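Side-chain contacts in WbbM protein (Klebsiella pneumoniae, PDB 6U4B), which acts as a bifunctional, trimeric O-antigen polymerase, probably transferring sugars to a growing glycan through two glycosyltransferase modules carried on one chain: residues A[70-73]-A[74-77]; A[77-80]-A[81-84]; A[85-89]-A[90-94]; A[222-225]-A[226-230]; A[229-232]-A[233-236]. One frame throughout, in Å; residues are numbered along the deposited sequence.

Contact 1 of 5, residues A[70-73]-A[74-77]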
# COMPACT_ATOMS: atom_id res chain seq x y z
N ASP A 70 3.79 -37.73 1.51
CA ASP A 70 2.77 -38.35 0.65
C ASP A 70 1.53 -38.64 1.49
O ASP A 70 1.56 -39.47 2.40
CB ASP A 70 3.34 -39.62 0.03
CG ASP A 70 2.40 -40.27 -0.96
OD1 ASP A 70 1.32 -39.70 -1.24
OD2 ASP A 70 2.75 -41.35 -1.47
N ASN A 71 0.42 -37.97 1.17
CA ASN A 71 -0.74 -37.99 2.05
C ASN A 71 -2.00 -37.70 1.25
O ASN A 71 -1.95 -37.17 0.13
CB ASN A 71 -0.60 -36.98 3.18
CG ASN A 71 -0.76 -35.55 2.70
OD1 ASN A 71 -1.86 -34.99 2.70
ND2 ASN A 71 0.35 -34.95 2.27
N ILE A 72 -3.15 -38.03 1.85
CA ILE A 72 -4.46 -37.75 1.26
C ILE A 72 -5.32 -37.02 2.29
O ILE A 72 -6.53 -37.26 2.38
CB ILE A 72 -5.15 -39.03 0.77
CG1 ILE A 72 -5.26 -40.05 1.91
CG2 ILE A 72 -4.42 -39.63 -0.43
CD1 ILE A 72 -6.12 -41.26 1.57
N SER A 73 -4.71 -36.11 3.05
CA SER A 73 -5.40 -35.49 4.17
C SER A 73 -6.66 -34.75 3.73
O SER A 73 -7.68 -34.79 4.42
CB SER A 73 -4.45 -34.54 4.90
OG SER A 73 -5.09 -33.92 6.01
N PHE A 74 -6.61 -34.08 2.58
CA PHE A 74 -7.77 -33.32 2.13
C PHE A 74 -8.96 -34.22 1.81
O PHE A 74 -10.10 -33.74 1.78
CB PHE A 74 -7.41 -32.46 0.91
CG PHE A 74 -7.27 -33.23 -0.37
CD1 PHE A 74 -6.06 -33.83 -0.71
CD2 PHE A 74 -8.33 -33.34 -1.26
CE1 PHE A 74 -5.93 -34.53 -1.89
CE2 PHE A 74 -8.20 -34.04 -2.44
CZ PHE A 74 -7.00 -34.64 -2.76
N LYS A 75 -8.74 -35.52 1.58
CA LYS A 75 -9.82 -36.45 1.31
C LYS A 75 -10.47 -37.00 2.59
O LYS A 75 -11.32 -37.89 2.50
CB LYS A 75 -9.32 -37.62 0.46
CG LYS A 75 -8.67 -37.23 -0.87
CD LYS A 75 -8.59 -38.46 -1.77
CE LYS A 75 -7.42 -38.40 -2.73
NZ LYS A 75 -7.33 -39.66 -3.53
N ASN A 76 -10.07 -36.49 3.75
CA ASN A 76 -10.64 -36.98 5.01
C ASN A 76 -12.16 -36.89 5.10
O ASN A 76 -12.76 -37.78 5.73
CB ASN A 76 -9.99 -36.23 6.18
CG ASN A 76 -10.48 -36.72 7.54
OD1 ASN A 76 -10.02 -37.75 8.04
ND2 ASN A 76 -11.41 -35.98 8.13
N PRO A 77 -12.84 -35.88 4.54
CA PRO A 77 -14.31 -35.91 4.55
C PRO A 77 -14.90 -37.15 3.89
O PRO A 77 -16.06 -37.47 4.16
CB PRO A 77 -14.69 -34.64 3.79
CG PRO A 77 -13.57 -33.72 4.03
CD PRO A 77 -12.34 -34.58 4.07
O HOH W 1 -3.93 -33.30 1.58
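The Phe-74 ring is met obliquely by the carbonyl carbons of Ile-72 and Ser-73, while CG of Lys-75 lies over one face, 3.5 Å above the plane and displaced toward the rim. At the ring edge, in plane, sits water 1. The benzyl group reaches this place because CG of Phe-74 stands between its own N and carbonyl carbon (chi1 75°). Another flat group, the amide of Asn-71, closes an Asx turn: Ser-73 N donates to Asn-71 OD1 at 3.1 Å, nearly straight (168°), in the carbonyl plane and on a lone pair. The same OD1 accepts from water 1 at 2.9 Å, and the water in turn accepts from Phe-74 N at 3.0 Å. Beyond the turn, Lys-75 N bonds Ile-72 O at 2.9 Å, and Asn-76 N bonds Ser-73 O at 3.0 Å. The extended Lys-75 chain passes CG2 of Ile-72 with its CE at 4.0 Å, and its NZ forms a salt bridge with Glu-238. Lys-554 and Met-547 of the second subunit pack on Phe-74 and Lys-75 respectively. Chemically, one amide oxygen thus serves two backbone N-H groups just before the N-cap residue Lys-75, one directly and one through water.

Contact 2 of 5, residues A[77-80]-A[81-84]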
# COMPACT_ATOMS: atom_id res chain seq x y z
N PRO A 77 -12.84 -35.88 4.54
CA PRO A 77 -14.31 -35.91 4.55
C PRO A 77 -14.90 -37.15 3.89
O PRO A 77 -16.06 -37.47 4.16
CB PRO A 77 -14.69 -34.64 3.79
CG PRO A 77 -13.57 -33.72 4.03
CD PRO A 77 -12.34 -34.58 4.07
N PHE A 78 -14.14 -37.84 3.05
CA PHE A 78 -14.63 -38.99 2.30
C PHE A 78 -13.94 -40.29 2.69
O PHE A 78 -14.59 -41.33 2.73
CB PHE A 78 -14.46 -38.74 0.79
CG PHE A 78 -14.72 -37.32 0.38
CD1 PHE A 78 -15.99 -36.91 0.00
CD2 PHE A 78 -13.69 -36.38 0.39
CE1 PHE A 78 -16.23 -35.60 -0.37
CE2 PHE A 78 -13.93 -35.07 0.02
CZ PHE A 78 -15.20 -34.68 -0.36
N TYR A 79 -12.64 -40.25 2.98
CA TYR A 79 -11.91 -41.44 3.37
C TYR A 79 -11.94 -41.70 4.87
O TYR A 79 -11.63 -42.82 5.29
CB TYR A 79 -10.45 -41.33 2.91
CG TYR A 79 -10.23 -41.72 1.47
CD1 TYR A 79 -10.74 -40.95 0.43
CD2 TYR A 79 -9.49 -42.85 1.14
CE1 TYR A 79 -10.53 -41.30 -0.90
CE2 TYR A 79 -9.28 -43.21 -0.18
CZ TYR A 79 -9.80 -42.43 -1.19
OH TYR A 79 -9.59 -42.78 -2.50
N CYS A 80 -12.30 -40.71 5.67
CA CYS A 80 -12.35 -40.81 7.14
C CYS A 80 -10.95 -41.23 7.62
O CYS A 80 -9.95 -40.72 7.09
CB CYS A 80 -13.48 -41.72 7.57
SG CYS A 80 -15.12 -40.99 7.40
N GLU A 81 -10.86 -42.16 8.58
CA GLU A 81 -9.57 -42.54 9.15
C GLU A 81 -8.64 -43.23 8.17
O GLU A 81 -7.49 -43.51 8.54
CB GLU A 81 -9.78 -43.45 10.36
CG GLU A 81 -10.01 -42.72 11.66
CD GLU A 81 -11.45 -42.74 12.10
OE1 GLU A 81 -12.34 -42.69 11.23
OE2 GLU A 81 -11.70 -42.80 13.32
N LEU A 82 -9.09 -43.51 6.94
CA LEU A 82 -8.17 -44.05 5.94
C LEU A 82 -7.02 -43.09 5.65
O LEU A 82 -5.94 -43.52 5.25
CB LEU A 82 -8.93 -44.38 4.66
CG LEU A 82 -9.81 -45.62 4.70
CD1 LEU A 82 -10.61 -45.76 3.41
CD2 LEU A 82 -8.97 -46.86 4.94
N THR A 83 -7.24 -41.78 5.85
CA THR A 83 -6.17 -40.81 5.67
C THR A 83 -5.04 -41.03 6.67
O THR A 83 -3.87 -40.80 6.34
CB THR A 83 -6.72 -39.38 5.79
OG1 THR A 83 -7.24 -39.17 7.11
CG2 THR A 83 -7.83 -39.16 4.78
N ALA A 84 -5.36 -41.46 7.89
CA ALA A 84 -4.31 -41.84 8.83
C ALA A 84 -3.62 -43.12 8.38
O ALA A 84 -2.38 -43.21 8.38
CB ALA A 84 -4.89 -42.00 10.24
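With CG beside the backbone N in both Tyr-79 and Leu-82, the two side chains cross at about a right angle. CB of Leu-82 lies at the edge of the Tyr-79 ring, in its plane, and the two CB atoms of Tyr-79 and Leu-82 are 3.8 Å apart. CD1 of Leu-82 approaches CD2 of Tyr-79 obliquely at 3.9 Å. The backbone beneath is a type II' beta turn from Tyr-79 to Leu-82, as phi 57° with psi -137° at Cys-80 attests, and Leu-82 N closes it on Tyr-79 O at 3.1 Å. One residue further, Thr-83 N donates to Cys-80 O at 3.2 Å and nearly straight (170°). Thr-83 OG1 stands 3.1 Å from the same Cys-80 O and is bonded to Asp-66. Methyl CG2 of Thr-83 touches CB of Tyr-79 at 3.9 Å. The turn thus links helix 76-79 to helix 82-91, with Tyr-79 and Leu-82 both packing on Leu-234 of helix 220-240, Tyr-79 also on Ile-254 and Leu-82 on Ala-258 of helix 253-272, while Glu-81 OE2 bonds His-102 of strand 97-102 and its side chain touches Ser-34 of strand 29-35.

Contact 3 of 5, residues A[85-89]-A[90-94]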
# COMPACT_ATOMS: atom_id res chain seq x y z
N HIS A 85 -4.41 -44.12 8.00
CA HIS A 85 -3.87 -45.35 7.43
C HIS A 85 -2.93 -45.04 6.27
O HIS A 85 -1.79 -45.51 6.24
CB HIS A 85 -5.04 -46.25 6.98
CG HIS A 85 -4.62 -47.55 6.36
ND1 HIS A 85 -5.54 -48.52 6.00
CD2 HIS A 85 -3.41 -48.05 6.04
CE1 HIS A 85 -4.90 -49.55 5.49
NE2 HIS A 85 -3.61 -49.29 5.49
N TYR A 86 -3.40 -44.24 5.31
CA TYR A 86 -2.58 -43.91 4.14
C TYR A 86 -1.29 -43.22 4.55
O TYR A 86 -0.21 -43.56 4.05
CB TYR A 86 -3.38 -43.03 3.18
CG TYR A 86 -2.64 -42.68 1.91
CD1 TYR A 86 -1.82 -41.56 1.84
CD2 TYR A 86 -2.76 -43.47 0.77
CE1 TYR A 86 -1.14 -41.24 0.68
CE2 TYR A 86 -2.08 -43.16 -0.39
CZ TYR A 86 -1.28 -42.04 -0.43
OH TYR A 86 -0.60 -41.73 -1.59
N TRP A 87 -1.38 -42.25 5.46
CA TRP A 87 -0.20 -41.47 5.84
C TRP A 87 0.85 -42.35 6.51
O TRP A 87 2.05 -42.21 6.24
CB TRP A 87 -0.60 -40.32 6.76
CG TRP A 87 0.56 -39.47 7.18
CD1 TRP A 87 1.08 -38.39 6.52
CD2 TRP A 87 1.36 -39.63 8.36
NE1 TRP A 87 2.15 -37.87 7.21
CE2 TRP A 87 2.34 -38.62 8.35
CE3 TRP A 87 1.35 -40.54 9.43
CZ2 TRP A 87 3.29 -38.48 9.35
CZ3 TRP A 87 2.29 -40.40 10.43
CH2 TRP A 87 3.25 -39.38 10.38
N VAL A 88 0.43 -43.25 7.40
CA VAL A 88 1.37 -44.17 8.03
C VAL A 88 1.98 -45.09 6.99
O VAL A 88 3.19 -45.35 7.00
CB VAL A 88 0.67 -44.96 9.16
CG1 VAL A 88 1.59 -46.02 9.71
CG2 VAL A 88 0.20 -44.02 10.26
N TRP A 89 1.15 -45.60 6.07
CA TRP A 89 1.63 -46.50 5.03
C TRP A 89 2.74 -45.88 4.21
O TRP A 89 3.75 -46.53 3.92
CB TRP A 89 0.44 -46.90 4.14
CG TRP A 89 0.79 -47.68 2.91
CD1 TRP A 89 1.78 -48.61 2.78
CD2 TRP A 89 0.14 -47.60 1.64
NE1 TRP A 89 1.79 -49.11 1.50
CE2 TRP A 89 0.79 -48.51 0.78
CE3 TRP A 89 -0.93 -46.85 1.15
CZ2 TRP A 89 0.40 -48.68 -0.55
CZ3 TRP A 89 -1.32 -47.02 -0.17
CH2 TRP A 89 -0.65 -47.93 -1.00
N LYS A 90 2.59 -44.61 3.83
CA LYS A 90 3.51 -43.98 2.89
C LYS A 90 4.70 -43.30 3.55
O LYS A 90 5.72 -43.10 2.89
CB LYS A 90 2.76 -42.94 2.04
CG LYS A 90 1.77 -43.54 1.07
CD LYS A 90 2.45 -44.53 0.13
CE LYS A 90 1.50 -45.00 -0.96
NZ LYS A 90 2.15 -45.98 -1.86
N ASN A 91 4.60 -42.93 4.83
CA ASN A 91 5.59 -42.05 5.44
C ASN A 91 6.25 -42.60 6.69
O ASN A 91 7.35 -42.14 7.03
CB ASN A 91 4.96 -40.69 5.77
CG ASN A 91 4.28 -40.06 4.57
OD1 ASN A 91 4.93 -39.51 3.69
ND2 ASN A 91 2.95 -40.14 4.53
N GLU A 92 5.64 -43.54 7.39
CA GLU A 92 6.15 -44.00 8.68
C GLU A 92 7.06 -45.21 8.52
O GLU A 92 6.85 -46.07 7.66
CB GLU A 92 5.00 -44.34 9.62
CG GLU A 92 4.43 -43.16 10.38
CD GLU A 92 5.37 -42.66 11.46
OE1 GLU A 92 6.28 -41.86 11.14
OE2 GLU A 92 5.20 -43.07 12.63
N GLU A 93 8.08 -45.27 9.38
CA GLU A 93 8.88 -46.48 9.53
C GLU A 93 8.08 -47.47 10.37
O GLU A 93 7.87 -47.25 11.57
CB GLU A 93 10.23 -46.18 10.16
CG GLU A 93 11.35 -45.97 9.15
CD GLU A 93 12.73 -46.18 9.74
OE1 GLU A 93 13.00 -45.63 10.82
OE2 GLU A 93 13.53 -46.91 9.12
N LEU A 94 7.63 -48.55 9.74
CA LEU A 94 6.64 -49.43 10.33
C LEU A 94 7.27 -50.34 11.38
O LEU A 94 8.28 -51.00 11.11
CB LEU A 94 5.96 -50.26 9.25
CG LEU A 94 5.59 -49.46 8.00
CD1 LEU A 94 5.14 -50.39 6.89
CD2 LEU A 94 4.50 -48.44 8.31
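At the C-terminal end of helix 82-91 the Lys-90 side chain runs over the faces of two aromatic residues. Its CG makes a CH-pi contact with the Tyr-86 ring, 3.9 Å from the centroid. A bend at chi2 (-58°) then carries the chain alongside Trp-89, so that CE lies 3.5 Å from the centroid of the Trp-89 six-membered ring. The ammonium NZ follows at 3.7 Å from that centroid, 22° off the normal, a cation-pi interaction. On another side of the helix, Asn-91 turns its amide over a face of the Trp-87 indole, ND2 standing 3.2 Å from Trp-87 CD1 with the planes 36° apart. This helix covers part of the mixed sheet of the DUF4422 region, Trp-87 and Val-88 resting on Leu-50 of strand 47-51 and Val-88 also on strand 97-102. Trp-87 O takes two bonds, from Asn-91 N at 3.0 Å and from Asn-91 ND2 at 2.8 Å, the latter in the carbonyl plane on a lone pair; ND2 also bonds Asp-70 O. Glu-92, the first residue to leave helical angles, lays its CG 3.5 Å from Trp-87 CZ3, and its OE2 bonds Tyr-32 OH. Leu-94 turns back, placing CD2 4.0 Å from Val-88 CG1.

Contact 4 of 5, residues A[222-225]-A[226-230]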
# COMPACT_ATOMS: atom_id res chain seq x y z
N ILE A 222 1.51 -58.00 6.96
CA ILE A 222 0.09 -58.03 6.61
C ILE A 222 -0.43 -56.61 6.38
O ILE A 222 -1.30 -56.40 5.53
CB ILE A 222 -0.71 -58.76 7.70
CG1 ILE A 222 -0.18 -60.19 7.88
CG2 ILE A 222 -2.19 -58.80 7.37
CD1 ILE A 222 -1.01 -61.05 8.80
N PHE A 223 0.09 -55.64 7.12
CA PHE A 223 -0.36 -54.26 6.96
C PHE A 223 0.03 -53.70 5.59
O PHE A 223 -0.77 -53.03 4.94
CB PHE A 223 0.22 -53.38 8.07
CG PHE A 223 0.06 -51.91 7.83
CD1 PHE A 223 -1.16 -51.28 8.04
CD2 PHE A 223 1.13 -51.15 7.40
CE1 PHE A 223 -1.30 -49.92 7.82
CE2 PHE A 223 1.00 -49.79 7.18
CZ PHE A 223 -0.22 -49.18 7.39
N VAL A 224 1.26 -53.97 5.14
CA VAL A 224 1.70 -53.47 3.84
C VAL A 224 0.91 -54.12 2.72
O VAL A 224 0.46 -53.44 1.78
CB VAL A 224 3.21 -53.70 3.66
CG1 VAL A 224 3.61 -53.51 2.20
CG2 VAL A 224 3.99 -52.74 4.54
N ASP A 225 0.71 -55.44 2.78
CA ASP A 225 -0.04 -56.14 1.74
C ASP A 225 -1.48 -55.64 1.68
O ASP A 225 -2.01 -55.38 0.59
CB ASP A 225 0.01 -57.65 1.99
CG ASP A 225 -0.71 -58.43 0.90
OD1 ASP A 225 -0.12 -58.60 -0.18
OD2 ASP A 225 -1.86 -58.85 1.13
N TYR A 226 -2.12 -55.51 2.84
CA TYR A 226 -3.49 -55.00 2.87
C TYR A 226 -3.56 -53.57 2.36
O TYR A 226 -4.52 -53.18 1.68
CB TYR A 226 -4.06 -55.11 4.28
CG TYR A 226 -5.41 -54.45 4.46
CD1 TYR A 226 -5.59 -53.46 5.41
CD2 TYR A 226 -6.49 -54.82 3.68
CE1 TYR A 226 -6.83 -52.85 5.58
CE2 TYR A 226 -7.73 -54.23 3.83
CZ TYR A 226 -7.89 -53.24 4.79
OH TYR A 226 -9.12 -52.64 4.95
N SER A 227 -2.54 -52.76 2.67
CA SER A 227 -2.53 -51.37 2.21
C SER A 227 -2.45 -51.29 0.69
O SER A 227 -3.23 -50.58 0.05
CB SER A 227 -1.37 -50.61 2.85
OG SER A 227 -1.47 -50.62 4.27
N GLU A 228 -1.50 -52.01 0.09
CA GLU A 228 -1.38 -52.02 -1.36
C GLU A 228 -2.65 -52.54 -2.01
O GLU A 228 -3.09 -52.02 -3.05
CB GLU A 228 -0.18 -52.87 -1.79
CG GLU A 228 1.17 -52.29 -1.41
CD GLU A 228 2.31 -53.27 -1.63
OE1 GLU A 228 2.03 -54.47 -1.82
OE2 GLU A 228 3.48 -52.84 -1.61
N TRP A 229 -3.28 -53.54 -1.40
CA TRP A 229 -4.50 -54.12 -1.94
C TRP A 229 -5.67 -53.15 -1.80
O TRP A 229 -6.40 -52.89 -2.77
CB TRP A 229 -4.79 -55.44 -1.24
CG TRP A 229 -6.07 -56.12 -1.65
CD1 TRP A 229 -6.24 -56.99 -2.69
CD2 TRP A 229 -7.35 -56.01 -1.01
NE1 TRP A 229 -7.55 -57.42 -2.74
CE2 TRP A 229 -8.24 -56.83 -1.72
CE3 TRP A 229 -7.82 -55.28 0.09
CZ2 TRP A 229 -9.59 -56.95 -1.37
CZ3 TRP A 229 -9.15 -55.40 0.44
CH2 TRP A 229 -10.02 -56.23 -0.29
N LEU A 230 -5.86 -52.60 -0.60
CA LEU A 230 -7.03 -51.75 -0.35
C LEU A 230 -7.00 -50.49 -1.21
O LEU A 230 -8.00 -50.14 -1.85
CB LEU A 230 -7.10 -51.37 1.13
CG LEU A 230 -8.18 -50.36 1.51
CD1 LEU A 230 -9.57 -50.97 1.36
CD2 LEU A 230 -7.97 -49.82 2.92
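Ser-227 sets its OG over the centre of the Phe-223 ring, 3.5 Å above the plane. Both residues belong to the long helix 220-240, one turn apart, and the serine hydroxyl makes the classical intrahelical bond back to the carbonyl of residue i-4. With OG beside its own N (chi1 -60°), it donates to Phe-223 O at 2.6 Å. The regular helix bond from Ser-227 N reaches the same Phe-223 O at 2.9 Å, and the two donors arrive from opposite faces of the carbonyl plane. The oxygen is thereby gripped twice by one residue. His-85 of helix 82-91 adds a bond between its NE2 and Ser-227 OG, with the imidazole probably the donor since the hydroxyl proton goes to the carbonyl; the His-85 ring also meets that of Phe-223, with planes at about 35°. Around the helix from there, Val-224 and Glu-228 lie side by side and point the same way, CG1 of Val-224 being 3.9 Å from OE2 of Glu-228. Glu-228 N holds Val-224 O in a nearly straight bond (175°). Asp-225 OD1 stands 4.9 Å from Glu-228 OE1, where the like charges may disfavour each other slightly; Asp-225 OD2 is bonded to Tyr-265 OH of helix 253-272. On a further side, CB of Leu-230 lies 4.0 Å above the plane of the Tyr-226 ring, toward its rim. Finally, CB of Trp-229 rests 3.3 Å from Asp-225 O, the same oxygen that accepts Trp-229 N at 3.0 Å.

Contact 5 of 5, residues A[229-232]-A[233-236]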
# COMPACT_ATOMS: atom_id res chain seq x y z
N TRP A 229 -3.28 -53.54 -1.40
CA TRP A 229 -4.50 -54.12 -1.94
C TRP A 229 -5.67 -53.15 -1.80
O TRP A 229 -6.40 -52.89 -2.77
CB TRP A 229 -4.79 -55.44 -1.24
CG TRP A 229 -6.07 -56.12 -1.65
CD1 TRP A 229 -6.24 -56.99 -2.69
CD2 TRP A 229 -7.35 -56.01 -1.01
NE1 TRP A 229 -7.55 -57.42 -2.74
CE2 TRP A 229 -8.24 -56.83 -1.72
CE3 TRP A 229 -7.82 -55.28 0.09
CZ2 TRP A 229 -9.59 -56.95 -1.37
CZ3 TRP A 229 -9.15 -55.40 0.44
CH2 TRP A 229 -10.02 -56.23 -0.29
N LEU A 230 -5.86 -52.60 -0.60
CA LEU A 230 -7.03 -51.75 -0.35
C LEU A 230 -7.00 -50.49 -1.21
O LEU A 230 -8.00 -50.14 -1.85
CB LEU A 230 -7.10 -51.37 1.13
CG LEU A 230 -8.18 -50.36 1.51
CD1 LEU A 230 -9.57 -50.97 1.36
CD2 LEU A 230 -7.97 -49.82 2.92
N PHE A 231 -5.86 -49.80 -1.24
CA PHE A 231 -5.82 -48.52 -1.93
C PHE A 231 -5.72 -48.65 -3.44
O PHE A 231 -6.08 -47.71 -4.15
CB PHE A 231 -4.68 -47.66 -1.38
CG PHE A 231 -4.97 -47.08 -0.03
CD1 PHE A 231 -5.80 -45.97 0.09
CD2 PHE A 231 -4.46 -47.65 1.12
CE1 PHE A 231 -6.09 -45.44 1.33
CE2 PHE A 231 -4.75 -47.12 2.37
CZ PHE A 231 -5.56 -46.01 2.47
N SER A 232 -5.26 -49.80 -3.95
CA SER A 232 -5.37 -50.04 -5.39
C SER A 232 -6.83 -50.12 -5.81
O SER A 232 -7.21 -49.64 -6.88
CB SER A 232 -4.63 -51.32 -5.77
OG SER A 232 -5.33 -52.47 -5.30
N ILE A 233 -7.67 -50.72 -4.96
CA ILE A 233 -9.10 -50.78 -5.24
C ILE A 233 -9.73 -49.40 -5.09
O ILE A 233 -10.55 -48.98 -5.92
CB ILE A 233 -9.77 -51.80 -4.31
CG1 ILE A 233 -9.29 -53.22 -4.65
CG2 ILE A 233 -11.29 -51.70 -4.40
CD1 ILE A 233 -9.47 -54.21 -3.53
N LEU A 234 -9.36 -48.67 -4.04
CA LEU A 234 -9.96 -47.36 -3.81
C LEU A 234 -9.56 -46.36 -4.90
O LEU A 234 -10.37 -45.51 -5.28
CB LEU A 234 -9.57 -46.84 -2.42
CG LEU A 234 -10.03 -47.70 -1.24
CD1 LEU A 234 -9.69 -47.04 0.09
CD2 LEU A 234 -11.52 -48.01 -1.33
N ASP A 235 -8.33 -46.46 -5.42
CA ASP A 235 -7.94 -45.62 -6.55
C ASP A 235 -8.87 -45.83 -7.73
O ASP A 235 -9.37 -44.87 -8.33
CB ASP A 235 -6.49 -45.92 -6.96
CG ASP A 235 -5.48 -45.42 -5.96
OD1 ASP A 235 -4.39 -46.04 -5.87
OD2 ASP A 235 -5.77 -44.44 -5.25
N ASN A 236 -9.12 -47.09 -8.10
CA ASN A 236 -10.04 -47.37 -9.19
C ASN A 236 -11.47 -47.00 -8.82
O ASN A 236 -12.26 -46.61 -9.69
CB ASN A 236 -9.96 -48.84 -9.59
CG ASN A 236 -8.68 -49.17 -10.34
OD1 ASN A 236 -7.61 -48.65 -10.03
ND2 ASN A 236 -8.79 -50.04 -11.34
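Ile-233 presses the methyl end of its longer branch onto the flat of the Trp-229 indole: CD1 stands over one face, 3.5 Å from the centroid of the six-membered ring and 18° off its normal, in a CH-pi contact. Its closest ring atom is CE2 of Trp-229, at 3.4 Å. CG1 of Ile-233, anti to the carbonyl carbon (chi1 -67°), runs back along the helix and gives CD1 this reach. A second bump is CD1 of Leu-234, which fits the notch between Leu-230 and Phe-231, 3.9 Å from CG of Leu-230 and 4.0 Å from CD1 of Phe-231. The notch is partly shaped by Leu-230 itself, whose CD2 lies over a face of the Phe-231 ring toward the rim. Beyond these bumps, Val-190 of helix 180-193 and Leu-261 of helix 253-272 pack on Ile-233, so helix 220-240 is flanked by two others. Ser-232 OG donates to Trp-229 O at 2.8 Å and also bonds Tyr-194 OH; the helix bond from Ile-233 N to Trp-229 O is weak. Asp-235 N donates to Phe-231 O at 2.9 Å, while its own OD1 lies as close to that oxygen; two acceptors so near may raise the acid's pKa somewhat, though the residue is exposed.

Overall arrangement
Contacts 1, 2 and 3 follow one another along residues 70-94, and contacts 4 and 5 share helix 220-240, with centres 10 Å apart. Contacts 1 and 2, 7 Å apart between centres, both touch the second subunit. Asp-70 ties contact 1 to contact 3, its O lying 2.6 Å from Asn-91 ND2. Helices 82-91 and 220-240 then meet through Leu-82 CD1 and Leu-234 CD1, 3.7 Å apart (contacts 2 and 5), through Trp-89 CZ3 and Phe-231 CD2 at 3.5 Å (contacts 3 and 5), and through His-85 and Ser-227 (contacts 3 and 4). All lie in the DUF4422 region, away from the magnesium site of Asp-406, Asp-408 and His-560 in the family 8 region.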